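Local coordinates for protein lysin (PDB 6IST) that probably degrades the peptidoglycan of enterococcal cell walls as a calcium-binding phage endolysin of the CHAP family, at residues F169-R174 with K226-A231; Q182-G187 with N203-R208; D35-Q38 with R44-G47. All coordinates share one frame; numbering follows the deposited sequence.

Contact 1 of 3, residues F169-R174 with K226-A231; sequences FIYYKR and KMMEAA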
loop_
_atom_site.group_PDB
_atom_site.type_symbol
_atom_site.label_atom_id
_atom_site.label_comp_id
_atom_site.label_asym_id
_atom_site.label_seq_id
_atom_site.Cartn_x
_atom_site.Cartn_y
_atom_site.Cartn_z
ATOM N N PHE C 169 1.382 -4.297 0.350
ATOM C CA PHE C 169 2.108 -3.234 1.045
ATOM C C PHE C 169 2.360 -3.649 2.504
ATOM O O PHE C 169 1.837 -4.662 2.945
ATOM C CB PHE C 169 1.366 -1.937 1.002
ATOM C CG PHE C 169 -0.025 -1.993 1.562
ATOM C CD1 PHE C 169 -0.228 -1.736 2.873
ATOM C CD2 PHE C 169 -1.123 -2.247 0.729
ATOM C CE1 PHE C 169 -1.506 -1.734 3.385
ATOM C CE2 PHE C 169 -2.432 -2.284 1.240
ATOM C CZ PHE C 169 -2.598 -2.005 2.585
ATOM N N ILE C 170 3.184 -2.875 3.215
ATOM C CA ILE C 170 3.445 -3.100 4.647
ATOM C C ILE C 170 2.914 -1.938 5.382
ATOM O O ILE C 170 2.997 -0.814 4.901
ATOM C CB ILE C 170 4.978 -3.181 4.890
ATOM C CG1 ILE C 170 5.516 -4.543 4.404
ATOM C CG2 ILE C 170 5.358 -2.970 6.376
ATOM C CD1 ILE C 170 7.004 -4.685 4.339
ATOM N N TYR C 171 2.448 -2.179 6.598
ATOM C CA TYR C 171 2.034 -1.142 7.509
ATOM C C TYR C 171 2.539 -1.528 8.853
ATOM O O TYR C 171 2.861 -2.718 9.102
ATOM C CB TYR C 171 0.526 -0.838 7.504
ATOM C CG TYR C 171 -0.339 -1.931 8.039
ATOM C CD1 TYR C 171 -0.561 -2.054 9.417
ATOM C CD2 TYR C 171 -0.895 -2.872 7.184
ATOM C CE1 TYR C 171 -1.314 -3.090 9.913
ATOM C CE2 TYR C 171 -1.692 -3.896 7.679
ATOM C CZ TYR C 171 -1.895 -4.001 9.036
ATOM O OH TYR C 171 -2.666 -5.097 9.503
ATOM N N TYR C 172 2.664 -0.529 9.719
ATOM C CA TYR C 172 3.106 -0.801 11.072
ATOM C C TYR C 172 1.980 -0.556 11.973
ATOM O O TYR C 172 1.173 0.314 11.774
ATOM C CB TYR C 172 4.269 0.025 11.556
ATOM C CG TYR C 172 5.489 0.049 10.714
ATOM C CD1 TYR C 172 5.830 -0.978 9.858
ATOM C CD2 TYR C 172 6.369 1.087 10.833
ATOM C CE1 TYR C 172 7.010 -0.928 9.089
ATOM C CE2 TYR C 172 7.551 1.134 10.087
ATOM C CZ TYR C 172 7.879 0.127 9.243
ATOM O OH TYR C 172 9.064 0.213 8.499
ATOM N N LYS C 173 1.989 -1.298 13.077
ATOM C CA LYS C 173 0.907 -1.130 14.090
ATOM C C LYS C 173 1.557 -0.931 15.472
ATOM O O LYS C 173 2.476 -1.630 15.856
ATOM C CB LYS C 173 -0.018 -2.360 14.102
ATOM C CG LYS C 173 -1.048 -2.439 15.230
ATOM C CD LYS C 173 -1.734 -3.809 15.238
ATOM C CE LYS C 173 -2.893 -3.795 16.256
ATOM N NZ LYS C 173 -3.770 -4.995 16.176
ATOM N N ARG C 174 1.130 0.110 16.148
ATOM C CA ARG C 174 1.586 0.422 17.497
ATOM C C ARG C 174 0.573 -0.228 18.416
ATOM O O ARG C 174 -0.597 0.124 18.401
ATOM C CB ARG C 174 1.584 1.946 17.694
ATOM C CG ARG C 174 2.177 2.405 19.001
ATOM C CD ARG C 174 3.651 2.175 19.038
ATOM N NE ARG C 174 4.249 2.694 20.245
ATOM C CZ ARG C 174 5.497 2.443 20.633
ATOM N NH1 ARG C 174 6.297 1.636 19.916
ATOM N NH2 ARG C 174 5.951 2.993 21.767
ATOM N N LYS C 226 -8.710 -0.295 11.928
ATOM C CA LYS C 226 -9.885 -1.199 12.157
ATOM C C LYS C 226 -10.586 -1.653 10.896
ATOM O O LYS C 226 -11.009 -2.837 10.797
ATOM C CB LYS C 226 -10.870 -0.616 13.177
ATOM C CG LYS C 226 -10.202 -0.401 14.520
ATOM C CD LYS C 226 -11.090 -0.608 15.717
ATOM C CE LYS C 226 -10.270 -0.502 16.999
ATOM N NZ LYS C 226 -9.278 -1.621 17.133
ATOM N N MET C 227 -10.658 -0.767 9.899
ATOM C CA MET C 227 -11.267 -1.151 8.637
ATOM C C MET C 227 -10.374 -2.157 7.933
ATOM O O MET C 227 -10.840 -3.181 7.369
ATOM C CB MET C 227 -11.505 0.097 7.730
ATOM C CG MET C 227 -12.682 0.974 8.219
ATOM S SD MET C 227 -13.168 2.369 7.123
ATOM C CE MET C 227 -11.753 3.367 7.287
ATOM N N MET C 228 -9.083 -1.873 7.898
ATOM C CA MET C 228 -8.168 -2.821 7.262
ATOM C C MET C 228 -8.257 -4.166 7.960
ATOM O O MET C 228 -8.352 -5.209 7.299
ATOM C CB MET C 228 -6.675 -2.306 7.258
ATOM C CG MET C 228 -6.357 -1.401 6.061
ATOM S SD MET C 228 -4.564 -1.021 5.834
ATOM C CE MET C 228 -4.246 -0.190 7.391
ATOM N N GLU C 229 -8.307 -4.171 9.269
ATOM C CA GLU C 229 -8.263 -5.456 9.973
ATOM C C GLU C 229 -9.576 -6.221 9.749
ATOM O O GLU C 229 -9.584 -7.460 9.793
ATOM C CB GLU C 229 -7.984 -5.282 11.473
ATOM C CG GLU C 229 -6.564 -4.756 11.730
ATOM C CD GLU C 229 -6.210 -4.655 13.200
ATOM O OE1 GLU C 229 -5.024 -4.895 13.566
ATOM O OE2 GLU C 229 -7.118 -4.359 14.006
ATOM N N ALA C 230 -10.663 -5.511 9.518
ATOM C CA ALA C 230 -11.941 -6.182 9.272
ATOM C C ALA C 230 -12.091 -6.659 7.867
ATOM O O ALA C 230 -12.809 -7.593 7.652
ATOM C CB ALA C 230 -13.116 -5.304 9.630
ATOM N N ALA C 231 -11.500 -5.969 6.906
ATOM C CA ALA C 231 -11.587 -6.338 5.530
ATOM C C ALA C 231 -10.579 -7.427 5.117
ATOM O O ALA C 231 -10.829 -8.142 4.150
ATOM C CB ALA C 231 -11.441 -5.102 4.640
HETATM O O HOH W 1 -3.031 -5.836 12.040
HETATM O O HOH W 2 -6.453 -3.020 16.199
#
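Met228 sends its thioether from helix 223-231 to the aromatic side of strand 169-174, while Glu229, the next residue, meets Lys173. The apolar part consists of two Met-aromatic contacts. Met228 SD lies at the edge of the Phe169 ring, near its plane and 3.9 Å from Phe169 CZ. The same Met228 SD stands obliquely off the Tyr171 ring, 4.8 Å from its centroid. A bend at the last torsion (chi3 -61°) lays the methyl over one face of the Tyr171 ring, toward its rim, with Met228 CE 4.3 Å from Tyr171 CD2. Methionine suits the place because it is flexible, polarisable and unbranched. An aromatic residue of another protein chain stacks on Phe169, and that chain also packs on Tyr171 and Met228.

The ionic part is a salt bridge: Lys173 NZ donates to the syn lone pair of Glu229 OE1 at 2.9 Å. Both chains are extended and cross at about a right angle, long enough to span a gap the backbones leave wide.

Water extends the polar part. One molecule links Tyr171 OH to Glu229 OE1, 2.7 Å from each, at the edge of the phenol ring. A second donates to Glu229 OE2 at 2.7 Å and accepts weakly from the amines of Lys173 and Lys226, probably easing the proximity of like charges.

Alternation brings the side chains of Phe169, Tyr171 and Lys173 to the face of this helix, whereas Ile170 packs on helix 196-208. Such division is characteristic of a mixed sheet with one helix on each face.

Contact 2 of 3, residues Q182-G187 with N203-R208; sequences QWFVIG and NDLIKR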
loop_
_atom_site.group_PDB
_atom_site.type_symbol
_atom_site.label_atom_id
_atom_site.label_comp_id
_atom_site.label_asym_id
_atom_site.label_seq_id
_atom_site.Cartn_x
_atom_site.Cartn_y
_atom_site.Cartn_z
ATOM N N GLN C 182 5.206 -5.094 12.435
ATOM C CA GLN C 182 5.113 -4.856 11.028
ATOM C C GLN C 182 4.144 -5.918 10.449
ATOM O O GLN C 182 4.275 -7.133 10.820
ATOM C CB GLN C 182 6.486 -4.987 10.377
ATOM C CG GLN C 182 7.583 -4.072 10.916
ATOM C CD GLN C 182 8.725 -3.852 9.964
ATOM O OE1 GLN C 182 8.551 -3.872 8.711
ATOM N NE2 GLN C 182 9.921 -3.636 10.528
ATOM N N TRP C 183 3.273 -5.488 9.525
ATOM C CA TRP C 183 2.259 -6.306 8.922
ATOM C C TRP C 183 2.323 -6.192 7.415
ATOM O O TRP C 183 2.643 -5.140 6.924
ATOM C CB TRP C 183 0.882 -5.870 9.414
ATOM C CG TRP C 183 0.593 -6.235 10.813
ATOM C CD1 TRP C 183 1.025 -5.620 11.930
ATOM C CD2 TRP C 183 -0.207 -7.342 11.236
ATOM N NE1 TRP C 183 0.566 -6.274 13.042
ATOM C CE2 TRP C 183 -0.230 -7.322 12.641
ATOM C CE3 TRP C 183 -0.909 -8.335 10.545
ATOM C CZ2 TRP C 183 -0.938 -8.251 13.384
ATOM C CZ3 TRP C 183 -1.648 -9.248 11.276
ATOM C CH2 TRP C 183 -1.673 -9.192 12.684
ATOM N N PHE C 184 2.032 -7.275 6.710
ATOM C CA PHE C 184 2.091 -7.343 5.232
ATOM C C PHE C 184 0.746 -7.666 4.689
ATOM O O PHE C 184 0.152 -8.640 5.072
ATOM C CB PHE C 184 3.119 -8.360 4.873
ATOM C CG PHE C 184 3.378 -8.564 3.401
ATOM C CD1 PHE C 184 3.525 -7.521 2.541
ATOM C CD2 PHE C 184 3.549 -9.854 2.929
ATOM C CE1 PHE C 184 3.785 -7.750 1.210
ATOM C CE2 PHE C 184 3.838 -10.107 1.600
ATOM C CZ PHE C 184 3.942 -9.032 0.738
ATOM N N VAL C 185 0.282 -6.850 3.751
ATOM C CA VAL C 185 -0.958 -7.082 3.062
ATOM C C VAL C 185 -0.644 -7.669 1.716
ATOM O O VAL C 185 0.177 -7.116 0.979
ATOM C CB VAL C 185 -1.727 -5.743 2.920
ATOM C CG1 VAL C 185 -2.978 -5.892 2.069
ATOM C CG2 VAL C 185 -2.028 -5.230 4.312
ATOM N N ILE C 186 -1.251 -8.823 1.438
ATOM C CA ILE C 186 -1.060 -9.529 0.190
ATOM C C ILE C 186 -2.252 -10.451 -0.038
ATOM O O ILE C 186 -2.710 -11.093 0.892
ATOM C CB ILE C 186 0.248 -10.370 0.213
ATOM C CG1 ILE C 186 0.422 -11.161 -1.084
ATOM C CG2 ILE C 186 0.312 -11.281 1.421
ATOM C CD1 ILE C 186 1.794 -11.710 -1.346
ATOM N N GLY C 187 -2.712 -10.495 -1.279
ATOM C CA GLY C 187 -3.884 -11.341 -1.666
ATOM C C GLY C 187 -5.143 -11.094 -0.857
ATOM O O GLY C 187 -5.896 -12.015 -0.598
ATOM N N ASN C 203 9.421 -7.126 1.557
ATOM C CA ASN C 203 9.860 -6.021 0.695
ATOM C C ASN C 203 10.342 -6.470 -0.689
ATOM O O ASN C 203 10.192 -5.730 -1.705
ATOM C CB ASN C 203 10.877 -5.099 1.372
ATOM C CG ASN C 203 10.169 -4.083 2.263
ATOM O OD1 ASN C 203 9.242 -3.381 1.806
ATOM N ND2 ASN C 203 10.551 -4.018 3.491
ATOM N N ASP C 204 10.905 -7.649 -0.746
ATOM C CA ASP C 204 11.315 -8.199 -2.044
ATOM C C ASP C 204 10.112 -8.511 -2.901
ATOM O O ASP C 204 10.140 -8.245 -4.102
ATOM C CB ASP C 204 12.175 -9.428 -1.873
ATOM C CG ASP C 204 13.576 -9.091 -1.348
ATOM O OD1 ASP C 204 13.982 -7.890 -1.388
ATOM O OD2 ASP C 204 14.264 -10.038 -0.894
ATOM N N LEU C 205 9.055 -9.070 -2.305
ATOM C CA LEU C 205 7.805 -9.277 -3.023
ATOM C C LEU C 205 7.250 -7.957 -3.574
ATOM O O LEU C 205 6.920 -7.842 -4.780
ATOM C CB LEU C 205 6.778 -9.956 -2.137
ATOM C CG LEU C 205 7.034 -11.403 -1.705
ATOM C CD1 LEU C 205 5.953 -11.840 -0.754
ATOM C CD2 LEU C 205 7.007 -12.274 -2.900
ATOM N N ILE C 206 7.185 -6.945 -2.694
ATOM C CA ILE C 206 6.767 -5.626 -3.099
ATOM C C ILE C 206 7.497 -5.119 -4.301
ATOM O O ILE C 206 6.850 -4.573 -5.247
ATOM C CB ILE C 206 6.831 -4.655 -1.923
ATOM C CG1 ILE C 206 5.698 -5.040 -0.977
ATOM C CG2 ILE C 206 6.649 -3.197 -2.384
ATOM C CD1 ILE C 206 5.768 -4.343 0.399
ATOM N N LYS C 207 8.808 -5.267 -4.271
ATOM C CA LYS C 207 9.639 -4.850 -5.414
ATOM C C LYS C 207 9.354 -5.588 -6.710
ATOM O O LYS C 207 9.236 -4.960 -7.778
ATOM C CB LYS C 207 11.121 -4.926 -5.101
ATOM C CG LYS C 207 11.750 -3.616 -4.643
ATOM C CD LYS C 207 13.272 -3.758 -4.637
ATOM C CE LYS C 207 13.940 -3.031 -3.474
ATOM N NZ LYS C 207 13.990 -1.566 -3.719
ATOM N N ARG C 208 9.256 -6.902 -6.634
ATOM C CA ARG C 208 9.012 -7.724 -7.808
ATOM C C ARG C 208 7.669 -7.512 -8.513
ATOM O O ARG C 208 7.558 -7.564 -9.758
ATOM C CB ARG C 208 9.048 -9.202 -7.392
ATOM C CG ARG C 208 10.381 -9.716 -7.067
ATOM C CD ARG C 208 10.335 -11.186 -6.720
ATOM N NE ARG C 208 11.569 -11.436 -6.037
ATOM C CZ ARG C 208 11.691 -11.969 -4.841
ATOM N NH1 ARG C 208 10.631 -12.397 -4.135
ATOM N NH2 ARG C 208 12.898 -12.050 -4.320
#
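Helix 196-208 packs on one face of the C-terminal mixed sheet, and this contact joins its last turns to the end of strand 180-186. The short axes run 10.4 Å apart at 34°, a spacing filled by hydrophobic side chains without any hydrogen bond between the segments.

Phe184 is the central residue. With its CG opposite the backbone N (chi1 -178°), the ring reaches from the sheet between Leu205 and Ile206. Phe184 CE2 comes to 3.6 Å from Leu205 CD1, the methyl that also approaches CZ, and the two side chains cross at about a right angle. On the other side, Phe184 CE1 lies 4.0 Å from Ile206 CG1, and Ile206 CD1 is equally near it; here the side chains slide past each other in opposite directions. The breadth of the ring lets one residue meet both.

Ile186, two residues along and on the same face of the strand, adds to the layer. Ile186 CB rests 3.8 Å above one face of the Phe184 ring, helping to fix the ring's tilt, and Ile186 CD1 reaches Leu205 CD1 at 4.2 Å. Branched Ile186 suits an extended strand, and one methyl of Leu205, CD1, meets both strand residues. A neighbouring chain also packs on Phe184, Ile186 and Leu205.

Trp183 and Val185 point to the other face of the sheet. Because helix 196-208 connects strand 189-192 to strand 215-219, which run parallel, the packing is that of a beta-alpha-beta crossover, with the helix lying over the intervening strands 180-186 and 169-174.

Contact 3 of 3, residues D35-Q38 with R44-G47; sequences DVMQ and RPYG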
loop_
_atom_site.group_PDB
_atom_site.type_symbol
_atom_site.label_atom_id
_atom_site.label_comp_id
_atom_site.label_asym_id
_atom_site.label_seq_id
_atom_site.Cartn_x
_atom_site.Cartn_y
_atom_site.Cartn_z
ATOM N N ASP C 35 6.590 15.858 6.798
ATOM C CA ASP C 35 6.131 16.334 5.526
ATOM C C ASP C 35 7.084 15.841 4.462
ATOM O O ASP C 35 6.685 15.370 3.387
ATOM C CB ASP C 35 6.039 17.834 5.544
ATOM C CG ASP C 35 5.560 18.427 4.197
ATOM O OD1 ASP C 35 4.405 18.186 3.764
ATOM O OD2 ASP C 35 6.371 19.138 3.565
ATOM N N VAL C 36 8.350 16.158 4.643
ATOM C CA VAL C 36 9.337 15.749 3.652
ATOM C C VAL C 36 9.413 14.243 3.419
ATOM O O VAL C 36 9.450 13.754 2.266
ATOM C CB VAL C 36 10.707 16.296 4.004
ATOM C CG1 VAL C 36 11.755 15.844 3.004
ATOM C CG2 VAL C 36 10.643 17.785 4.154
ATOM N N MET C 37 9.435 13.455 4.483
ATOM C CA MET C 37 9.496 12.060 4.311
ATOM C C MET C 37 8.200 11.524 3.594
ATOM O O MET C 37 8.318 10.623 2.742
ATOM C CB MET C 37 9.688 11.352 5.646
ATOM C CG MET C 37 11.117 11.320 6.269
ATOM S SD MET C 37 12.487 10.859 5.234
ATOM C CE MET C 37 13.025 12.499 4.642
ATOM N N GLN C 38 7.020 12.010 3.950
ATOM C CA GLN C 38 5.782 11.592 3.291
ATOM C C GLN C 38 5.770 11.952 1.784
ATOM O O GLN C 38 5.540 11.122 0.975
ATOM C CB GLN C 38 4.577 12.212 3.930
ATOM C CG GLN C 38 4.146 11.610 5.215
ATOM C CD GLN C 38 2.758 12.130 5.645
ATOM O OE1 GLN C 38 1.859 11.355 5.969
ATOM N NE2 GLN C 38 2.572 13.447 5.563
ATOM N N ARG C 44 5.506 7.918 6.597
ATOM C CA ARG C 44 5.068 8.829 7.694
ATOM C C ARG C 44 5.712 8.368 9.026
ATOM O O ARG C 44 5.269 7.399 9.647
ATOM C CB ARG C 44 3.527 8.876 7.811
ATOM C CG ARG C 44 3.036 9.766 8.915
ATOM C CD ARG C 44 1.488 9.920 8.944
ATOM N NE ARG C 44 0.956 8.817 9.785
ATOM C CZ ARG C 44 -0.325 8.612 10.153
ATOM N NH1 ARG C 44 -0.627 7.576 10.950
ATOM N NH2 ARG C 44 -1.287 9.462 9.795
ATOM N N PRO C 45 6.793 9.037 9.462
ATOM C CA PRO C 45 7.375 8.699 10.736
ATOM C C PRO C 45 6.350 8.890 11.812
ATOM O O PRO C 45 5.536 9.760 11.732
ATOM C CB PRO C 45 8.532 9.736 10.904
ATOM C CG PRO C 45 8.817 10.192 9.505
ATOM C CD PRO C 45 7.490 10.173 8.803
ATOM N N TYR C 46 6.502 8.113 12.851
ATOM C CA TYR C 46 5.559 8.073 13.942
ATOM C C TYR C 46 6.089 8.830 15.156
ATOM O O TYR C 46 7.277 8.923 15.396
ATOM C CB TYR C 46 5.332 6.604 14.268
ATOM C CG TYR C 46 4.478 6.434 15.439
ATOM C CD1 TYR C 46 3.081 6.544 15.316
ATOM C CD2 TYR C 46 5.031 6.180 16.692
ATOM C CE1 TYR C 46 2.262 6.383 16.429
ATOM C CE2 TYR C 46 4.210 6.047 17.809
ATOM C CZ TYR C 46 2.841 6.132 17.657
ATOM O OH TYR C 46 2.040 5.977 18.750
ATOM N N GLY C 47 5.205 9.451 15.913
ATOM C CA GLY C 47 5.569 9.963 17.219
ATOM C C GLY C 47 6.211 11.327 17.232
ATOM O O GLY C 47 6.110 12.097 16.304
#
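Met37 turns its CB toward Pro45, and the near-helix part of its side chain does the touching: Met37 CB lies 4.0 Å from Pro45 CD, and Met37 CG is 4.1 Å from Pro45 CG. The two side chains cross at about a right angle. Bends at chi2 (-48°) and chi3 lead the sulfur and methyl away from the proline. Methionine offers an unbranched apolar CB and CG here, and the compact ring of Pro45 answers with an apolar surface while holding the chain rigid as it runs on from Arg44.

Gln38 follows and runs beside Arg44, both side chains pointing the same way. Gln38 CG packs 3.8 Å from Arg44 CB, and farther out Gln38 OE1 comes to 3.3 Å from Arg44 CD. This is packing rather than a hydrogen bond; the amide and guanidinium planes lie 30° apart. Long methylene chains suit both residues to lying alongside, while the guanidinium turns off at chi3 (88°) and its NH1 bonds to Thr217 O.

Thus helix 29-41 is covered on this side by segment 44-47, with Pro45 also against Met30 and Val34. Helix 4-13 packs on Val36, and Arg44 pairs with Val215 of strand 215-219 through the backbone.

Contacts 1 and 2, with centres 13 Å apart, share the C-terminal sheet: strands 169-174 and 180-186 are antiparallel neighbours, joined for instance by a probable hydrogen bond of 2.8 Å between Phe169 O and Val185 N. Their helices lie against different faces of it. Contact 3 belongs to the CHAP region; its centre is 18 Å from that of contact 1, which it meets where Arg174 CG packs 3.6 Å from Tyr46 OH. Contacts 2 and 3 do not touch. The side chain of Gln38 in contact 3 lies about 11 Å from the calcium ion, and its helix begins at Cys29, probably the catalytic cysteine; contacts 1 and 2 are away from the calcium site.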